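PDB 5AVM: phosphoribosylformylglycinamidine cyclo-ligase from Thermus thermophilus HB8, which probably catalyses the ATP-dependent ring closure of formylglycinamidine ribonucleotide to 5-aminoimidazole ribonucleotide in de novo purine biosynthesis. Local coordinates for residues 180-193 against 216-228. Sequence-based numbering, arbitrary orientation.
With SO4 (sulfate ion), chain L.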
loop_
_atom_site.group_PDB
_atom_site.type_symbol
_atom_site.label_atom_id
_atom_site.label_comp_id
_atom_site.label_asym_id
_atom_site.label_seq_id
_atom_site.Cartn_x
_atom_site.Cartn_y
_atom_site.Cartn_z
ATOM N N LEU B 180 -19.700 -6.948 17.440
ATOM C CA LEU B 180 -19.446 -5.621 17.978
ATOM C C LEU B 180 -20.125 -4.727 16.945
ATOM O O LEU B 180 -19.918 -4.891 15.737
ATOM C CB LEU B 180 -17.946 -5.344 18.052
ATOM C CG LEU B 180 -17.162 -6.325 18.925
ATOM C CD1 LEU B 180 -15.730 -5.845 19.043
ATOM C CD2 LEU B 180 -17.818 -6.432 20.303
ATOM N N PRO B 181 -20.950 -3.771 17.407
ATOM C CA PRO B 181 -21.701 -2.835 16.564
ATOM C C PRO B 181 -20.937 -1.921 15.616
ATOM O O PRO B 181 -20.004 -1.229 16.015
ATOM C CB PRO B 181 -22.526 -2.054 17.584
ATOM C CG PRO B 181 -21.606 -1.992 18.765
ATOM C CD PRO B 181 -21.089 -3.412 18.833
ATOM N N SER B 182 -21.362 -1.921 14.358
ATOM C CA SER B 182 -20.756 -1.078 13.341
ATOM C C SER B 182 -21.348 0.316 13.512
ATOM O O SER B 182 -22.407 0.466 14.129
ATOM C CB SER B 182 -21.062 -1.612 11.936
ATOM O OG SER B 182 -22.409 -1.385 11.572
ATOM N N SER B 183 -20.672 1.327 12.968
ATOM C CA SER B 183 -21.111 2.715 13.083
ATOM C C SER B 183 -21.873 3.177 11.854
ATOM O O SER B 183 -22.183 4.359 11.703
ATOM C CB SER B 183 -19.906 3.624 13.259
ATOM O OG SER B 183 -19.194 3.697 12.037
ATOM N N GLY B 184 -22.169 2.240 10.967
ATOM C CA GLY B 184 -22.868 2.588 9.750
ATOM C C GLY B 184 -22.295 1.742 8.643
ATOM O O GLY B 184 -21.846 0.626 8.904
ATOM N N PRO B 185 -22.272 2.240 7.401
ATOM C CA PRO B 185 -21.725 1.427 6.311
ATOM C C PRO B 185 -20.225 1.156 6.436
ATOM O O PRO B 185 -19.693 0.252 5.792
ATOM C CB PRO B 185 -22.071 2.245 5.064
ATOM C CG PRO B 185 -23.283 3.059 5.501
ATOM C CD PRO B 185 -22.880 3.478 6.885
ATOM N N HIS B 186 -19.550 1.924 7.282
ATOM C CA HIS B 186 -18.112 1.768 7.453
ATOM C C HIS B 186 -17.413 2.094 6.143
ATOM O O HIS B 186 -17.550 3.210 5.639
ATOM C CB HIS B 186 -17.775 0.352 7.923
ATOM C CG HIS B 186 -17.862 0.182 9.409
ATOM N ND1 HIS B 186 -17.492 -0.979 10.050
ATOM C CD2 HIS B 186 -18.227 1.049 10.383
ATOM C CE1 HIS B 186 -17.619 -0.819 11.355
ATOM N NE2 HIS B 186 -18.062 0.403 11.584
ATOM N N THR B 187 -16.685 1.142 5.571
ATOM C CA THR B 187 -15.977 1.426 4.328
ATOM C C THR B 187 -16.115 0.405 3.206
ATOM O O THR B 187 -15.163 0.137 2.471
ATOM C CB THR B 187 -14.464 1.683 4.584
ATOM O OG1 THR B 187 -13.959 0.722 5.516
ATOM C CG2 THR B 187 -14.244 3.077 5.135
ATOM N N ASN B 188 -17.304 -0.160 3.062
ATOM C CA ASN B 188 -17.549 -1.107 1.990
ATOM C C ASN B 188 -18.986 -0.947 1.508
ATOM O O ASN B 188 -19.887 -0.702 2.310
ATOM C CB ASN B 188 -17.296 -2.544 2.462
ATOM C CG ASN B 188 -15.817 -2.922 2.431
ATOM O OD1 ASN B 188 -15.248 -3.170 1.365
ATOM N ND2 ASN B 188 -15.191 -2.959 3.600
ATOM N N GLY B 189 -19.183 -1.060 0.194
ATOM C CA GLY B 189 -20.510 -0.945 -0.386
ATOM C C GLY B 189 -20.923 0.468 -0.744
ATOM O O GLY B 189 -22.090 0.726 -1.036
ATOM N N TYR B 190 -19.978 1.395 -0.734
ATOM C CA TYR B 190 -20.321 2.756 -1.060
ATOM C C TYR B 190 -20.560 2.999 -2.538
ATOM O O TYR B 190 -20.889 4.116 -2.938
ATOM C CB TYR B 190 -19.268 3.715 -0.523
ATOM C CG TYR B 190 -19.451 3.996 0.949
ATOM C CD1 TYR B 190 -19.103 3.043 1.913
ATOM C CD2 TYR B 190 -20.003 5.202 1.380
ATOM C CE1 TYR B 190 -19.301 3.288 3.268
ATOM C CE2 TYR B 190 -20.205 5.455 2.731
ATOM C CZ TYR B 190 -19.850 4.493 3.667
ATOM O OH TYR B 190 -20.028 4.758 5.003
ATOM N N SER B 191 -20.396 1.966 -3.355
ATOM C CA SER B 191 -20.651 2.112 -4.782
ATOM C C SER B 191 -22.162 1.952 -4.960
ATOM O O SER B 191 -22.801 2.664 -5.746
ATOM C CB SER B 191 -19.922 1.037 -5.577
ATOM O OG SER B 191 -20.249 1.155 -6.950
ATOM N N LEU B 192 -22.723 1.000 -4.218
ATOM C CA LEU B 192 -24.154 0.750 -4.251
ATOM C C LEU B 192 -24.794 2.000 -3.665
ATOM O O LEU B 192 -25.748 2.541 -4.224
ATOM C CB LEU B 192 -24.496 -0.492 -3.410
ATOM C CG LEU B 192 -25.952 -0.976 -3.335
ATOM C CD1 LEU B 192 -26.649 -0.796 -4.678
ATOM C CD2 LEU B 192 -25.979 -2.436 -2.921
ATOM N N ILE B 193 -24.230 2.467 -2.552
ATOM C CA ILE B 193 -24.708 3.662 -1.856
ATOM C C ILE B 193 -24.758 4.913 -2.737
ATOM O O ILE B 193 -25.781 5.590 -2.793
ATOM C CB ILE B 193 -23.829 3.964 -0.613
ATOM C CG1 ILE B 193 -24.127 2.951 0.492
ATOM C CG2 ILE B 193 -24.062 5.375 -0.127
ATOM C CD1 ILE B 193 -23.139 2.986 1.640
ATOM N N ALA B 216 -24.881 10.346 8.412
ATOM C CA ALA B 216 -25.027 8.914 8.613
ATOM C C ALA B 216 -24.176 8.054 7.688
ATOM O O ALA B 216 -23.791 6.943 8.055
ATOM C CB ALA B 216 -26.490 8.528 8.475
ATOM N N LEU B 217 -23.878 8.566 6.496
ATOM C CA LEU B 217 -23.095 7.825 5.507
ATOM C C LEU B 217 -21.593 8.070 5.590
ATOM O O LEU B 217 -20.799 7.249 5.120
ATOM C CB LEU B 217 -23.583 8.168 4.100
ATOM C CG LEU B 217 -24.220 7.068 3.248
ATOM C CD1 LEU B 217 -25.315 6.363 4.013
ATOM C CD2 LEU B 217 -24.775 7.701 1.980
ATOM N N LEU B 218 -21.211 9.198 6.183
ATOM C CA LEU B 218 -19.802 9.554 6.325
ATOM C C LEU B 218 -19.226 9.280 7.716
ATOM O O LEU B 218 -18.039 9.513 7.957
ATOM C CB LEU B 218 -19.581 11.023 5.940
ATOM C CG LEU B 218 -19.741 11.317 4.442
ATOM C CD1 LEU B 218 -19.441 12.780 4.166
ATOM C CD2 LEU B 218 -18.801 10.428 3.644
ATOM N N ARG B 219 -20.061 8.787 8.630
ATOM C CA ARG B 219 -19.593 8.452 9.970
ATOM C C ARG B 219 -18.441 7.471 9.770
ATOM O O ARG B 219 -18.601 6.422 9.132
ATOM C CB ARG B 219 -20.710 7.800 10.791
ATOM C CG ARG B 219 -20.282 7.360 12.181
ATOM C CD ARG B 219 -21.460 7.392 13.137
ATOM N NE ARG B 219 -21.903 8.764 13.414
ATOM C CZ ARG B 219 -23.168 9.172 13.350
ATOM N NH1 ARG B 219 -24.129 8.315 13.013
ATOM N NH2 ARG B 219 -23.474 10.434 13.620
ATOM N N PRO B 220 -17.259 7.803 10.306
ATOM C CA PRO B 220 -16.073 6.956 10.177
ATOM C C PRO B 220 -16.215 5.475 10.538
ATOM O O PRO B 220 -17.046 5.089 11.361
ATOM C CB PRO B 220 -15.050 7.665 11.064
ATOM C CG PRO B 220 -15.458 9.109 10.958
ATOM C CD PRO B 220 -16.956 9.020 11.083
ATOM N N HIS B 221 -15.388 4.657 9.893
ATOM C CA HIS B 221 -15.330 3.222 10.146
ATOM C C HIS B 221 -14.957 3.122 11.634
ATOM O O HIS B 221 -14.043 3.804 12.090
ATOM C CB HIS B 221 -14.230 2.611 9.273
ATOM C CG HIS B 221 -14.202 1.113 9.270
ATOM N ND1 HIS B 221 -14.457 0.370 8.137
ATOM C CD2 HIS B 221 -13.945 0.222 10.255
ATOM C CE1 HIS B 221 -14.360 -0.916 8.425
ATOM N NE2 HIS B 221 -14.049 -1.032 9.703
ATOM N N ARG B 222 -15.665 2.289 12.390
ATOM C CA ARG B 222 -15.396 2.151 13.820
ATOM C C ARG B 222 -14.266 1.175 14.171
ATOM O O ARG B 222 -14.229 0.046 13.676
ATOM C CB ARG B 222 -16.681 1.727 14.533
ATOM C CG ARG B 222 -16.581 1.627 16.039
ATOM C CD ARG B 222 -17.969 1.529 16.650
ATOM N NE ARG B 222 -18.712 2.773 16.454
ATOM C CZ ARG B 222 -20.021 2.924 16.663
ATOM N NH1 ARG B 222 -20.759 1.901 17.076
ATOM N NH2 ARG B 222 -20.597 4.103 16.461
ATOM N N ALA B 223 -13.354 1.619 15.035
ATOM C CA ALA B 223 -12.235 0.796 15.488
ATOM C C ALA B 223 -12.609 0.071 16.773
ATOM O O ALA B 223 -13.261 0.645 17.644
ATOM C CB ALA B 223 -11.009 1.660 15.734
ATOM N N TYR B 224 -12.182 -1.183 16.895
ATOM C CA TYR B 224 -12.476 -1.979 18.083
ATOM C C TYR B 224 -11.244 -2.284 18.925
ATOM O O TYR B 224 -11.215 -3.275 19.658
ATOM C CB TYR B 224 -13.161 -3.282 17.669
ATOM C CG TYR B 224 -14.448 -3.022 16.926
ATOM C CD1 TYR B 224 -15.546 -2.456 17.575
ATOM C CD2 TYR B 224 -14.538 -3.252 15.559
ATOM C CE1 TYR B 224 -16.696 -2.119 16.877
ATOM C CE2 TYR B 224 -15.679 -2.921 14.852
ATOM C CZ TYR B 224 -16.753 -2.353 15.514
ATOM O OH TYR B 224 -17.874 -2.015 14.797
ATOM N N LEU B 225 -10.234 -1.422 18.830
ATOM C CA LEU B 225 -9.005 -1.622 19.588
ATOM C C LEU B 225 -9.287 -1.528 21.094
ATOM O O LEU B 225 -8.864 -2.390 21.874
ATOM C CB LEU B 225 -7.941 -0.589 19.160
ATOM C CG LEU B 225 -6.514 -0.707 19.732
ATOM C CD1 LEU B 225 -5.986 -2.124 19.560
ATOM C CD2 LEU B 225 -5.598 0.297 19.040
ATOM N N LYS B 226 -10.017 -0.490 21.492
ATOM C CA LYS B 226 -10.363 -0.286 22.894
ATOM C C LYS B 226 -11.074 -1.534 23.427
ATOM O O LYS B 226 -10.765 -2.023 24.513
ATOM C CB LYS B 226 -11.236 0.967 23.014
ATOM C CG LYS B 226 -10.589 2.185 22.333
ATOM C CD LYS B 226 -11.443 3.456 22.356
ATOM C CE LYS B 226 -11.451 4.135 23.723
ATOM N NZ LYS B 226 -12.239 5.406 23.709
ATOM N N GLU B 227 -12.012 -2.060 22.644
ATOM C CA GLU B 227 -12.747 -3.266 23.021
ATOM C C GLU B 227 -11.777 -4.396 23.334
ATOM O O GLU B 227 -11.641 -4.812 24.483
ATOM C CB GLU B 227 -13.657 -3.715 21.882
ATOM C CG GLU B 227 -15.092 -3.255 21.980
ATOM C CD GLU B 227 -15.293 -1.801 21.639
ATOM O OE1 GLU B 227 -14.346 -1.168 21.130
ATOM O OE2 GLU B 227 -16.415 -1.299 21.872
ATOM N N PHE B 228 -11.109 -4.885 22.289
ATOM C CA PHE B 228 -10.143 -5.973 22.395
ATOM C C PHE B 228 -9.209 -5.855 23.585
ATOM O O PHE B 228 -8.977 -6.834 24.291
ATOM C CB PHE B 228 -9.318 -6.078 21.106
ATOM C CG PHE B 228 -10.006 -6.840 20.017
ATOM C CD1 PHE B 228 -11.128 -6.319 19.384
ATOM C CD2 PHE B 228 -9.573 -8.114 19.663
ATOM C CE1 PHE B 228 -11.817 -7.065 18.412
ATOM C CE2 PHE B 228 -10.255 -8.866 18.694
ATOM C CZ PHE B 228 -11.380 -8.338 18.070
HETATM S S SO4 L . -16.638 0.088 -2.190
HETATM O O1 SO4 L . -17.279 0.733 -3.346
HETATM O O2 SO4 L . -15.170 0.040 -2.393
HETATM O O3 SO4 L . -16.939 0.854 -0.967
HETATM O O4 SO4 L . -17.168 -1.282 -2.044
HETATM O O HOH W 1 -20.042 3.799 9.271
HETATM O O HOH W 2 -23.985 5.967 10.722
#
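Leu217 meets 180-193 through both its backbone and its side chain: its carbonyl O takes a 2.6 Å hydrogen bond from Tyr190 OH, the oxygen sitting at the edge of the tyrosine ring, near its plane, while its isobutyl group slides past Ile193 and brushes the ring of Pro185. At the start of helix 190-196 the amides of Tyr190 and of Gly189, the N-cap residue, donate to a sulfate, probably from the crystallisation liquor. At Arg219 the aliphatic chain packs against Ser183 O, CD nearest at 3.4 Å, and the guanidinium goes on to a salt bridge with Glu211. Pro220 offers its carbonyl O to Ser183 OG at 2.6 Å; a water held by that same OG, by His186 N and by Arg219 O ties the two loops together a second time.

His221 then stacks face to face on His186, centroids 3.9 Å apart and planes 24° from parallel. Its ring swings across because chi1 of -171° turns CG away from the backbone N, and ND1 at the ring edge pairs with Thr187 OG1 at 2.7 Å; NE2 bonds to His243, which leaves the imidazole little freedom to turn. Arg222 lays one guanidinium face over Ser183 CB, and its NH1 makes a weak bond to Pro181 O. That oxygen is gripped more closely by Tyr224 OH, at 2.6 Å and from well above the carbonyl plane, while Leu180 CB packs over the tyrosine face.

In the C-terminal AIR synthase domain, 180-193 leads out of strand 176-181, which pairs with strand 298-304, while helix 79-92 holds the backbone of 221-224 through Asp82, Asn85 and Asn89; helices 66-72 and 275-283 pack around Leu217.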